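Local coordinates for protein cypemycin cysteine dehydrogenase (decarboxylating) (Streptomyces sp, PDB 6JDD) that catalyses the FAD-dependent oxidative decarboxylation of the C-terminal cysteine of the cypemycin precursor peptide, a step toward its aminovinyl-cysteine group, at residues Ala22-Trp27 with Val92-Leu97; His29-Phe34 with Phe170-Ala175; Val40-Thr45 with Arg55-Leu60. One frame throughout, in Å; residues are numbered along the deposited sequence.

In the fold
From the N terminus, strand 10-15 leads to helix 24-34, which serves two contacts: its first turn enters contact 1 and its later turns enter contact 2. Strand 39-44 and then helix 54-60 follow and close the short loop of contact 3, which is nested inside the longer loops of both others. Contact 1 closes next, where the chain reaches 92-97 at the end of strand 90-95. Contact 2 closes last, at 170-175, so its loop crosses that of contact 1. Contacts 1 and 2 tie helix 24-34 to the middle of the parallel sheet and to the final helix; contact 3 fastens helix 54-60 to strand 39-44. Contacts 1 and 3 also bring two strand ends to FAD.

Contact 1: Ala22-Trp27 with Val92-Leu97; sequences ALVPWW and VFPATL. With FAD (flavin-adenine dinucleotide), chain B.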
loop_
_atom_site.group_PDB
_atom_site.type_symbol
_atom_site.label_atom_id
_atom_site.label_comp_id
_atom_site.label_asym_id
_atom_site.label_seq_id
_atom_site.Cartn_x
_atom_site.Cartn_y
_atom_site.Cartn_z
ATOM N N ALA A 22 21.425 3.581 21.882
ATOM C CA ALA A 22 22.381 3.318 20.779
ATOM C C ALA A 22 23.657 2.630 21.317
ATOM O O ALA A 22 24.267 1.855 20.534
ATOM C CB ALA A 22 22.720 4.580 20.040
ATOM N N LEU A 23 24.015 2.887 22.579
ATOM C CA LEU A 23 25.234 2.372 23.249
ATOM C C LEU A 23 24.992 1.017 23.928
ATOM O O LEU A 23 25.960 0.406 24.331
ATOM C CB LEU A 23 25.676 3.378 24.301
ATOM C CG LEU A 23 26.620 4.467 23.823
ATOM C CD1 LEU A 23 26.130 5.110 22.552
ATOM C CD2 LEU A 23 26.774 5.531 24.902
ATOM N N VAL A 24 23.748 0.556 24.045
ATOM C CA VAL A 24 23.402 -0.678 24.791
ATOM C C VAL A 24 24.008 -1.890 24.101
ATOM O O VAL A 24 24.537 -2.726 24.810
ATOM C CB VAL A 24 21.884 -0.798 24.985
ATOM C CG1 VAL A 24 21.461 -2.142 25.552
ATOM C CG2 VAL A 24 21.425 0.296 25.902
ATOM N N PRO A 25 23.948 -2.082 22.753
ATOM C CA PRO A 25 24.558 -3.271 22.140
ATOM C C PRO A 25 26.044 -3.458 22.499
ATOM O O PRO A 25 26.451 -4.576 22.752
ATOM C CB PRO A 25 24.412 -3.019 20.647
ATOM C CG PRO A 25 23.181 -2.143 20.565
ATOM C CD PRO A 25 23.290 -1.229 21.755
ATOM N N TRP A 26 26.796 -2.364 22.589
ATOM C CA TRP A 26 28.196 -2.408 23.095
ATOM C C TRP A 26 28.240 -2.982 24.528
ATOM O O TRP A 26 29.033 -3.920 24.777
ATOM C CB TRP A 26 28.841 -1.021 23.002
ATOM C CG TRP A 26 30.304 -1.030 23.286
ATOM C CD1 TRP A 26 31.307 -1.068 22.371
ATOM C CD2 TRP A 26 30.930 -1.014 24.578
ATOM N NE1 TRP A 26 32.517 -1.061 23.006
ATOM C CE2 TRP A 26 32.320 -1.033 24.356
ATOM C CE3 TRP A 26 30.452 -0.974 25.887
ATOM C CZ2 TRP A 26 33.247 -1.022 25.387
ATOM C CZ3 TRP A 26 31.368 -0.947 26.920
ATOM C CH2 TRP A 26 32.743 -0.963 26.667
ATOM N N TRP A 27 27.416 -2.461 25.435
ATOM C CA TRP A 27 27.329 -2.956 26.835
ATOM C C TRP A 27 26.814 -4.397 26.917
ATOM O O TRP A 27 27.306 -5.146 27.751
ATOM C CB TRP A 27 26.450 -2.026 27.653
ATOM C CG TRP A 27 27.189 -0.789 27.996
ATOM C CD1 TRP A 27 27.059 0.445 27.433
ATOM C CD2 TRP A 27 28.265 -0.712 28.930
ATOM N NE1 TRP A 27 27.959 1.313 27.989
ATOM C CE2 TRP A 27 28.712 0.627 28.919
ATOM C CE3 TRP A 27 28.874 -1.635 29.773
ATOM C CZ2 TRP A 27 29.742 1.069 29.752
ATOM C CZ3 TRP A 27 29.909 -1.200 30.578
ATOM C CH2 TRP A 27 30.328 0.138 30.574
ATOM N N VAL A 92 16.486 -1.625 33.871
ATOM C CA VAL A 92 15.958 -0.659 32.876
ATOM C C VAL A 92 17.117 0.248 32.447
ATOM O O VAL A 92 17.533 1.097 33.205
ATOM C CB VAL A 92 14.748 0.098 33.440
ATOM C CG1 VAL A 92 14.066 0.931 32.369
ATOM C CG2 VAL A 92 13.746 -0.865 34.067
ATOM N N PHE A 93 17.637 0.001 31.254
ATOM C CA PHE A 93 18.992 0.418 30.830
ATOM C C PHE A 93 18.954 0.787 29.359
ATOM O O PHE A 93 18.856 -0.105 28.524
ATOM C CB PHE A 93 19.981 -0.725 31.064
ATOM C CG PHE A 93 21.413 -0.369 30.772
ATOM C CD1 PHE A 93 22.082 0.555 31.554
ATOM C CD2 PHE A 93 22.080 -0.950 29.715
ATOM C CE1 PHE A 93 23.393 0.902 31.283
ATOM C CE2 PHE A 93 23.394 -0.604 29.451
ATOM C CZ PHE A 93 24.052 0.321 30.231
ATOM N N PRO A 94 18.880 2.076 28.983
ATOM C CA PRO A 94 18.549 3.161 29.900
ATOM C C PRO A 94 17.055 3.303 30.216
ATOM O O PRO A 94 16.242 2.647 29.586
ATOM C CB PRO A 94 18.961 4.376 29.085
ATOM C CG PRO A 94 18.568 3.998 27.693
ATOM C CD PRO A 94 18.967 2.541 27.602
ATOM N N ALA A 95 16.738 4.168 31.188
ATOM C CA ALA A 95 15.353 4.433 31.622
ATOM C C ALA A 95 15.033 5.877 31.353
ATOM O O ALA A 95 15.627 6.714 31.947
ATOM C CB ALA A 95 15.188 4.127 33.054
ATOM N N THR A 96 14.094 6.101 30.459
ATOM C CA THR A 96 13.549 7.452 30.192
ATOM C C THR A 96 12.750 7.943 31.421
ATOM O O THR A 96 12.210 7.132 32.203
ATOM C CB THR A 96 12.708 7.469 28.906
ATOM O OG1 THR A 96 11.712 6.448 29.026
ATOM C CG2 THR A 96 13.556 7.239 27.669
ATOM N N LEU A 97 12.573 9.252 31.469
ATOM C CA LEU A 97 11.619 9.956 32.372
ATOM C C LEU A 97 10.241 9.320 32.231
ATOM O O LEU A 97 9.705 8.914 33.262
ATOM C CB LEU A 97 11.633 11.434 31.989
ATOM C CG LEU A 97 10.646 12.345 32.709
ATOM C CD1 LEU A 97 10.608 12.067 34.189
ATOM C CD2 LEU A 97 11.023 13.784 32.493
HETATM P PA FAD B . 7.558 3.697 24.570
HETATM O O1A FAD B . 6.996 2.316 24.659
HETATM O O2A FAD B . 8.240 4.103 23.307
HETATM O O5B FAD B . 6.410 4.761 24.922
HETATM C C5B FAD B . 5.611 5.301 23.840
HETATM C C4B FAD B . 4.291 5.786 24.389
HETATM O O4B FAD B . 3.212 5.241 23.587
HETATM C C3B FAD B . 3.977 5.382 25.837
HETATM O O3B FAD B . 3.276 6.415 26.519
HETATM C C2B FAD B . 3.104 4.138 25.652
HETATM O O2B FAD B . 2.253 3.899 26.753
HETATM C C1B FAD B . 2.318 4.518 24.402
HETATM N N9A FAD B . 1.835 3.372 23.643
HETATM C C8A FAD B . 1.467 2.140 24.126
HETATM N N7A FAD B . 1.074 1.323 23.176
HETATM C C5A FAD B . 1.192 2.061 22.005
HETATM C C6A FAD B . 0.928 1.758 20.655
HETATM N N6A FAD B . 0.474 0.580 20.236
HETATM N N1A FAD B . 1.157 2.732 19.743
HETATM C C2A FAD B . 1.615 3.916 20.170
HETATM N N3A FAD B . 1.897 4.314 21.408
HETATM C C4A FAD B . 1.660 3.326 22.286
HETATM N N1 FAD B . 13.707 10.871 27.139
HETATM C C2 FAD B . 14.326 10.678 28.326
HETATM O O2 FAD B . 13.677 10.467 29.353
HETATM N N3 FAD B . 15.680 10.707 28.445
HETATM C C4 FAD B . 16.500 10.935 27.368
HETATM O O4 FAD B . 17.713 10.953 27.520
HETATM C C4X FAD B . 15.893 11.140 26.113
HETATM N N5 FAD B . 16.659 11.358 25.075
HETATM C C5X FAD B . 16.044 11.555 23.867
HETATM C C6 FAD B . 16.851 11.789 22.740
HETATM C C7 FAD B . 16.304 11.996 21.497
HETATM C C7M FAD B . 17.199 12.245 20.310
HETATM C C8 FAD B . 14.896 11.970 21.343
HETATM C C8M FAD B . 14.272 12.192 19.990
HETATM C C9 FAD B . 14.093 11.739 22.442
HETATM C C9A FAD B . 14.644 11.528 23.716
HETATM N N10 FAD B . 13.862 11.293 24.846
HETATM C C10 FAD B . 14.454 11.092 26.079
HETATM C "C1'" FAD B . 12.394 11.259 24.727
HETATM C "C2'" FAD B . 11.857 9.841 24.691
HETATM O "O2'" FAD B . 12.291 9.193 23.499
HETATM C "C3'" FAD B . 10.327 9.831 24.745
HETATM O "O3'" FAD B . 9.898 10.280 26.027
HETATM C "C4'" FAD B . 9.711 8.460 24.461
HETATM O "O4'" FAD B . 8.286 8.555 24.510
HETATM C "C5'" FAD B . 10.175 7.404 25.437
HETATM O "O5'" FAD B . 9.414 6.183 25.229
HETATM P P FAD B . 9.873 4.837 25.972
HETATM O O1P FAD B . 10.067 5.140 27.421
HETATM O O2P FAD B . 11.003 4.235 25.203
HETATM O O3P FAD B . 8.568 3.921 25.796
#
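Trp27 has an aromatic neighbour over each face of its indole. On one, Phe93 stands edge-on in a T-shaped pair, its ring centroid 5.6 Å from that of the five-membered ring of Trp27 and the planes at 87°, with CZ leading. Over the opposite face lies the neighbouring Trp26, whose CZ3 sits above the ring centre. The edge of Phe93 also meets the Trp27 stem, CE2 lying 3.8 Å from Trp27 CB, while Phe170 stacks on the same phenyl ring. Phe93 swings its ring away from its own backbone N (chi1 -175°) and across to the helix. Val24 works closer to the backbone. Its CG2 branch lies 3.7 Å from Pro94 CD, and it approaches Phe93 O at a similar distance. The peptide bond before Pro94 is cis, and the backbone changes direction at this point. Beyond it, Thr16 OG1 is hydrogen-bonded to both Pro94 O and Thr96 N. The polar work is done at the far end of 92-97: Thr96 OG1 donates to FAD O1P (2.6 Å) and also caps the following helix at Thr99 N, and Leu97 N donates to FAD O2 (2.7 Å, N-H...O angle 158°). Trp26 stacks on Trp26 of the second subunit, so the aromatic row runs on into the interface. Between helix and strand the contact is apolar and aromatic, without a hydrogen bond; the cofactor end is polar, and the N-H aimed at flavin O2 from the start of a helix may help stabilise negative charge on the reduced flavin.

Contact 2: His29-Phe34 with Phe170-Ala175; sequences HWLREF and FNLPGA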
loop_
_atom_site.group_PDB
_atom_site.type_symbol
_atom_site.label_atom_id
_atom_site.label_comp_id
_atom_site.label_asym_id
_atom_site.label_seq_id
_atom_site.Cartn_x
_atom_site.Cartn_y
_atom_site.Cartn_z
ATOM N N HIS A 29 27.281 -6.665 24.565
ATOM C CA HIS A 29 28.474 -7.398 24.083
ATOM C C HIS A 29 29.480 -7.526 25.232
ATOM O O HIS A 29 29.937 -8.641 25.471
ATOM C CB HIS A 29 29.055 -6.698 22.862
ATOM C CG HIS A 29 30.305 -7.344 22.368
ATOM N ND1 HIS A 29 30.292 -8.623 21.821
ATOM C CD2 HIS A 29 31.583 -6.911 22.347
ATOM C CE1 HIS A 29 31.503 -8.936 21.476
ATOM N NE2 HIS A 29 32.312 -7.906 21.785
ATOM N N TRP A 30 29.783 -6.427 25.928
ATOM C CA TRP A 30 30.671 -6.401 27.132
ATOM C C TRP A 30 30.215 -7.434 28.182
ATOM O O TRP A 30 31.023 -8.308 28.592
ATOM C CB TRP A 30 30.742 -4.994 27.746
ATOM C CG TRP A 30 31.476 -4.915 29.052
ATOM C CD1 TRP A 30 32.807 -4.652 29.225
ATOM C CD2 TRP A 30 30.930 -5.086 30.377
ATOM N NE1 TRP A 30 33.122 -4.670 30.554
ATOM C CE2 TRP A 30 31.999 -4.944 31.285
ATOM C CE3 TRP A 30 29.652 -5.352 30.883
ATOM C CZ2 TRP A 30 31.825 -5.050 32.664
ATOM C CZ3 TRP A 30 29.481 -5.478 32.242
ATOM C CH2 TRP A 30 30.555 -5.326 33.121
ATOM N N LEU A 31 28.957 -7.362 28.598
ATOM C CA LEU A 31 28.425 -8.300 29.611
ATOM C C LEU A 31 28.534 -9.750 29.104
ATOM O O LEU A 31 28.890 -10.609 29.893
ATOM C CB LEU A 31 26.983 -7.899 29.917
ATOM C CG LEU A 31 26.266 -8.745 30.964
ATOM C CD1 LEU A 31 26.988 -8.690 32.300
ATOM C CD2 LEU A 31 24.833 -8.283 31.090
ATOM N N ARG A 32 28.299 -10.030 27.826
ATOM C CA ARG A 32 28.397 -11.428 27.294
ATOM C C ARG A 32 29.846 -11.938 27.374
ATOM O O ARG A 32 30.014 -13.121 27.613
ATOM C CB ARG A 32 27.845 -11.481 25.867
ATOM C CG ARG A 32 26.387 -11.050 25.768
ATOM C CD ARG A 32 25.407 -12.154 26.040
ATOM N NE ARG A 32 25.508 -13.112 24.963
ATOM C CZ ARG A 32 26.194 -14.240 24.997
ATOM N NH1 ARG A 32 26.860 -14.611 26.082
ATOM N NH2 ARG A 32 26.180 -15.011 23.934
ATOM N N GLU A 33 30.854 -11.094 27.152
ATOM C CA GLU A 33 32.284 -11.501 27.196
ATOM C C GLU A 33 32.742 -11.567 28.653
ATOM O O GLU A 33 33.387 -12.555 29.038
ATOM C CB GLU A 33 33.184 -10.536 26.410
ATOM C CG GLU A 33 32.873 -10.478 24.919
ATOM C CD GLU A 33 33.397 -11.633 24.069
ATOM O OE1 GLU A 33 34.091 -11.340 23.056
ATOM O OE2 GLU A 33 33.099 -12.816 24.393
ATOM N N PHE A 34 32.426 -10.542 29.436
ATOM C CA PHE A 34 32.711 -10.508 30.889
ATOM C C PHE A 34 32.117 -11.742 31.598
ATOM O O PHE A 34 32.742 -12.249 32.529
ATOM C CB PHE A 34 32.177 -9.194 31.441
ATOM C CG PHE A 34 32.441 -9.008 32.905
ATOM C CD1 PHE A 34 33.747 -8.893 33.359
ATOM C CD2 PHE A 34 31.397 -8.966 33.822
ATOM C CE1 PHE A 34 34.008 -8.729 34.709
ATOM C CE2 PHE A 34 31.662 -8.791 35.168
ATOM C CZ PHE A 34 32.966 -8.676 35.606
ATOM N N PHE A 170 23.172 5.918 33.957
ATOM C CA PHE A 170 23.534 4.985 32.847
ATOM C C PHE A 170 24.789 4.180 33.200
ATOM O O PHE A 170 25.869 4.438 32.669
ATOM C CB PHE A 170 23.732 5.712 31.512
ATOM C CG PHE A 170 23.715 4.768 30.344
ATOM C CD1 PHE A 170 22.616 3.942 30.128
ATOM C CD2 PHE A 170 24.798 4.688 29.480
ATOM C CE1 PHE A 170 22.592 3.072 29.057
ATOM C CE2 PHE A 170 24.771 3.822 28.404
ATOM C CZ PHE A 170 23.674 3.008 28.210
ATOM N N ASN A 171 24.626 3.201 34.075
ATOM C CA ASN A 171 25.756 2.576 34.791
ATOM C C ASN A 171 25.448 1.090 34.946
ATOM O O ASN A 171 24.888 0.724 36.001
ATOM C CB ASN A 171 25.947 3.279 36.133
ATOM C CG ASN A 171 27.047 2.661 36.969
ATOM O OD1 ASN A 171 27.635 1.654 36.576
ATOM N ND2 ASN A 171 27.316 3.245 38.123
ATOM N N LEU A 172 25.822 0.262 33.971
ATOM C CA LEU A 172 25.530 -1.197 34.054
ATOM C C LEU A 172 26.350 -1.867 35.165
ATOM O O LEU A 172 25.810 -2.647 35.951
ATOM C CB LEU A 172 25.768 -1.866 32.701
ATOM C CG LEU A 172 25.453 -3.358 32.644
ATOM C CD1 LEU A 172 24.031 -3.635 33.036
ATOM C CD2 LEU A 172 25.685 -3.901 31.262
ATOM N N PRO A 173 27.678 -1.634 35.294
ATOM C CA PRO A 173 28.423 -2.285 36.386
ATOM C C PRO A 173 27.813 -2.008 37.781
ATOM O O PRO A 173 27.577 -2.959 38.553
ATOM C CB PRO A 173 29.837 -1.712 36.227
ATOM C CG PRO A 173 29.912 -1.318 34.750
ATOM C CD PRO A 173 28.532 -0.790 34.427
ATOM N N GLY A 174 27.501 -0.736 38.059
ATOM C CA GLY A 174 26.784 -0.333 39.285
ATOM C C GLY A 174 25.437 -1.029 39.405
ATOM O O GLY A 174 25.087 -1.498 40.517
ATOM N N ALA A 175 24.687 -1.108 38.312
ATOM C CA ALA A 175 23.368 -1.764 38.333
ATOM C C ALA A 175 23.596 -3.231 38.740
ATOM O O ALA A 175 22.773 -3.802 39.473
ATOM C CB ALA A 175 22.644 -1.593 37.012
#
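Leu172 is the side chain that meets both partners on helix 24-34. Its CD2 methyl lies 4.2 Å from Trp30 CZ3 and 4.4 Å from Leu31 CB, so that one methyl touches both the indole and the base of the next side chain. A chi1 of -178° points the branched end of Leu172 out from its helix, toward helix 24-34. Pro173 adds a second touch on the indole: its CG is 4.4 Å from Trp30 CH2. Both groups approach the indole obliquely, at its six-membered end.

The next shell sets the Trp30 ring. Phe34, one turn on, places CB over the centre of one indole face, 4.2 Å above the plane, and the phenyl ring in turn takes Trp30 CZ2 near the rim of a face. Trp27 forms an edge-to-face pair with Trp30, while Val3 and Leu176 also touch it. Leu172 also packs on Leu91 and Phe93 of strand 90-95. The start of its helix is fixed by Asn171, the N-cap residue: OD1 accepts Gly174 N at 2.8 Å, with the N-H approaching from above the carbonyl plane, 50° out of it. The amide's other end, ND2, is hydrogen-bonded to Pro153 O, which anchors the cap to the preceding loop.

This is helix-on-helix packing in a doubly wound, Rossmann-like sheet: the asparagine-capped last helix, 172-185, lies beside helix 24-34, and both rest against the parallel strands.

Contact 3: Val40-Thr45 with Arg55-Leu60; sequences VNVSVT and RALRHL. With FAD (flavin-adenine dinucleotide), chain B.
Val42 and Val44 meet Leu57 inside a beta-alpha-beta unit, where helix 54-60 connects strand 39-44 to its parallel neighbour 65-67. A single methyl of the leucine does all the touching. Leu57 CD1 lies 3.4 Å from Val44 CG2, the two methyls meeting end-on, and 3.9 Å from Val42 CG1, where the valine lies roughly perpendicular to the leucine. The leucine is drawn out straight toward the strand, CD1 anti to CA (chi2 167°), which carries the methyl across a backbone separation of 7.6 Å between Val42 CA and Leu57 CA. All three residues are buried, and the contact is wholly hydrophobic.

Ser43, between the two valines, faces away from the helix, and its hydroxyl is hydrogen-bonded to His12 NE2 and His14 ND1 of the adjoining strand. Where the strand ends, the unit becomes part of the cofactor site: Thr45 OG1 donates to FAD O2P at 2.5 Å, on the phosphate nearer the flavin. The same hydroxyl oxygen is bonded to Ala48 N, which helps hold it in place beside the phosphate.

Around this core, Leu57 also touches Ile28 of helix 24-34 and Val65 of strand 65-67, and Val42 packs on Val15 of strand 10-15. Helix 54-60 thus lies over strands 39-44 and 65-67 beside helix 24-34, while Ala56 and His59 turn to the second subunit, packing on its Ala22 and Ile19.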
loop_
_atom_site.group_PDB
_atom_site.type_symbol
_atom_site.label_atom_id
_atom_site.label_comp_id
_atom_site.label_asym_id
_atom_site.label_seq_id
_atom_site.Cartn_x
_atom_site.Cartn_y
_atom_site.Cartn_z
ATOM N N VAL A 40 21.150 -13.561 29.072
ATOM C CA VAL A 40 20.692 -12.150 29.022
ATOM C C VAL A 40 19.474 -12.095 28.106
ATOM O O VAL A 40 19.611 -12.330 26.908
ATOM C CB VAL A 40 21.819 -11.238 28.524
ATOM C CG1 VAL A 40 21.410 -9.775 28.442
ATOM C CG2 VAL A 40 23.051 -11.374 29.363
ATOM N N ASN A 41 18.319 -11.810 28.673
ATOM C CA ASN A 41 17.078 -11.493 27.926
ATOM C C ASN A 41 16.990 -9.981 27.723
ATOM O O ASN A 41 17.497 -9.231 28.549
ATOM C CB ASN A 41 15.833 -12.019 28.637
ATOM C CG ASN A 41 15.958 -13.477 29.014
ATOM O OD1 ASN A 41 15.943 -14.358 28.159
ATOM N ND2 ASN A 41 16.065 -13.732 30.305
ATOM N N VAL A 42 16.369 -9.556 26.638
ATOM C CA VAL A 42 16.283 -8.115 26.302
ATOM C C VAL A 42 14.906 -7.797 25.727
ATOM O O VAL A 42 14.420 -8.520 24.839
ATOM C CB VAL A 42 17.392 -7.700 25.324
ATOM C CG1 VAL A 42 17.372 -6.202 25.097
ATOM C CG2 VAL A 42 18.768 -8.131 25.792
ATOM N N SER A 43 14.305 -6.747 26.252
ATOM C CA SER A 43 13.068 -6.130 25.712
ATOM C C SER A 43 13.424 -4.722 25.228
ATOM O O SER A 43 14.293 -4.084 25.801
ATOM C CB SER A 43 11.922 -6.140 26.717
ATOM O OG SER A 43 12.226 -5.410 27.899
ATOM N N VAL A 44 12.804 -4.275 24.164
ATOM C CA VAL A 44 13.168 -2.975 23.555
ATOM C C VAL A 44 11.871 -2.243 23.223
ATOM O O VAL A 44 11.034 -2.795 22.546
ATOM C CB VAL A 44 14.016 -3.193 22.289
ATOM C CG1 VAL A 44 14.425 -1.881 21.677
ATOM C CG2 VAL A 44 15.233 -4.046 22.540
ATOM N N THR A 45 11.730 -1.007 23.651
ATOM C CA THR A 45 10.508 -0.209 23.406
ATOM C C THR A 45 10.562 0.252 21.972
ATOM O O THR A 45 11.637 0.417 21.432
ATOM C CB THR A 45 10.334 1.023 24.301
ATOM O OG1 THR A 45 11.311 2.033 24.013
ATOM C CG2 THR A 45 10.336 0.661 25.768
ATOM N N ARG A 55 17.538 -6.492 15.732
ATOM C CA ARG A 55 18.234 -7.612 15.042
ATOM C C ARG A 55 19.627 -7.815 15.648
ATOM O O ARG A 55 19.995 -8.978 15.906
ATOM C CB ARG A 55 18.328 -7.335 13.538
ATOM C CG ARG A 55 17.548 -8.318 12.676
ATOM C CD ARG A 55 17.710 -8.040 11.194
ATOM N NE ARG A 55 16.569 -7.331 10.635
ATOM C CZ ARG A 55 16.431 -6.010 10.632
ATOM N NH1 ARG A 55 15.354 -5.458 10.098
ATOM N NH2 ARG A 55 17.368 -5.246 11.163
ATOM N N ALA A 56 20.365 -6.722 15.861
ATOM C CA ALA A 56 21.726 -6.804 16.418
ATOM C C ALA A 56 21.686 -7.441 17.827
ATOM O O ALA A 56 22.575 -8.270 18.139
ATOM C CB ALA A 56 22.358 -5.436 16.404
ATOM N N LEU A 57 20.673 -7.139 18.635
ATOM C CA LEU A 57 20.542 -7.715 19.991
ATOM C C LEU A 57 20.231 -9.213 19.884
ATOM O O LEU A 57 20.694 -9.986 20.737
ATOM C CB LEU A 57 19.436 -6.986 20.763
ATOM C CG LEU A 57 19.693 -5.525 21.097
ATOM C CD1 LEU A 57 18.408 -4.865 21.569
ATOM C CD2 LEU A 57 20.769 -5.366 22.139
ATOM N N ARG A 58 19.404 -9.601 18.921
ATOM C CA ARG A 58 19.130 -11.042 18.719
ATOM C C ARG A 58 20.467 -11.775 18.542
ATOM O O ARG A 58 20.541 -12.920 18.968
ATOM C CB ARG A 58 18.219 -11.294 17.522
ATOM C CG ARG A 58 16.766 -10.968 17.775
ATOM C CD ARG A 58 15.904 -11.245 16.564
ATOM N NE ARG A 58 14.769 -10.336 16.581
ATOM C CZ ARG A 58 13.803 -10.354 17.512
ATOM N NH1 ARG A 58 12.806 -9.476 17.439
ATOM N NH2 ARG A 58 13.822 -11.259 18.495
ATOM N N HIS A 59 21.474 -11.156 17.924
ATOM C CA HIS A 59 22.822 -11.762 17.735
ATOM C C HIS A 59 23.647 -11.618 19.016
ATOM O O HIS A 59 24.248 -12.591 19.440
ATOM C CB HIS A 59 23.533 -11.203 16.485
ATOM C CG HIS A 59 22.834 -11.603 15.225
ATOM N ND1 HIS A 59 22.907 -12.897 14.730
ATOM C CD2 HIS A 59 21.972 -10.924 14.414
ATOM C CE1 HIS A 59 22.120 -12.988 13.659
ATOM N NE2 HIS A 59 21.537 -11.783 13.435
ATOM N N LEU A 60 23.669 -10.453 19.650
ATOM C CA LEU A 60 24.609 -10.239 20.770
ATOM C C LEU A 60 24.090 -10.891 22.055
ATOM O O LEU A 60 24.911 -11.249 22.875
ATOM C CB LEU A 60 24.808 -8.736 20.940
ATOM C CG LEU A 60 25.419 -8.047 19.724
ATOM C CD1 LEU A 60 25.252 -6.532 19.776
ATOM C CD2 LEU A 60 26.887 -8.423 19.580
HETATM P PA FAD B . 7.558 3.697 24.570
HETATM O O1A FAD B . 6.996 2.316 24.659
HETATM O O2A FAD B . 8.240 4.103 23.307
HETATM O O5B FAD B . 6.410 4.761 24.922
HETATM C C5B FAD B . 5.611 5.301 23.840
HETATM C C4B FAD B . 4.291 5.786 24.389
HETATM O O4B FAD B . 3.212 5.241 23.587
HETATM C C3B FAD B . 3.977 5.382 25.837
HETATM O O3B FAD B . 3.276 6.415 26.519
HETATM C C2B FAD B . 3.104 4.138 25.652
HETATM O O2B FAD B . 2.253 3.899 26.753
HETATM C C1B FAD B . 2.318 4.518 24.402
HETATM N N9A FAD B . 1.835 3.372 23.643
HETATM C C8A FAD B . 1.467 2.140 24.126
HETATM N N7A FAD B . 1.074 1.323 23.176
HETATM C C5A FAD B . 1.192 2.061 22.005
HETATM C C6A FAD B . 0.928 1.758 20.655
HETATM N N6A FAD B . 0.474 0.580 20.236
HETATM N N1A FAD B . 1.157 2.732 19.743
HETATM C C2A FAD B . 1.615 3.916 20.170
HETATM N N3A FAD B . 1.897 4.314 21.408
HETATM C C4A FAD B . 1.660 3.326 22.286
HETATM N N1 FAD B . 13.707 10.871 27.139
HETATM C C2 FAD B . 14.326 10.678 28.326
HETATM O O2 FAD B . 13.677 10.467 29.353
HETATM N N3 FAD B . 15.680 10.707 28.445
HETATM C C4 FAD B . 16.500 10.935 27.368
HETATM O O4 FAD B . 17.713 10.953 27.520
HETATM C C4X FAD B . 15.893 11.140 26.113
HETATM N N5 FAD B . 16.659 11.358 25.075
HETATM C C5X FAD B . 16.044 11.555 23.867
HETATM C C6 FAD B . 16.851 11.789 22.740
HETATM C C7 FAD B . 16.304 11.996 21.497
HETATM C C7M FAD B . 17.199 12.245 20.310
HETATM C C8 FAD B . 14.896 11.970 21.343
HETATM C C8M FAD B . 14.272 12.192 19.990
HETATM C C9 FAD B . 14.093 11.739 22.442
HETATM C C9A FAD B . 14.644 11.528 23.716
HETATM N N10 FAD B . 13.862 11.293 24.846
HETATM C C10 FAD B . 14.454 11.092 26.079
HETATM C "C1'" FAD B . 12.394 11.259 24.727
HETATM C "C2'" FAD B . 11.857 9.841 24.691
HETATM O "O2'" FAD B . 12.291 9.193 23.499
HETATM C "C3'" FAD B . 10.327 9.831 24.745
HETATM O "O3'" FAD B . 9.898 10.280 26.027
HETATM C "C4'" FAD B . 9.711 8.460 24.461
HETATM O "O4'" FAD B . 8.286 8.555 24.510
HETATM C "C5'" FAD B . 10.175 7.404 25.437
HETATM O "O5'" FAD B . 9.414 6.183 25.229
HETATM P P FAD B . 9.873 4.837 25.972
HETATM O O1P FAD B . 10.067 5.140 27.421
HETATM O O2P FAD B . 11.003 4.235 25.203
HETATM O O3P FAD B . 8.568 3.921 25.796
#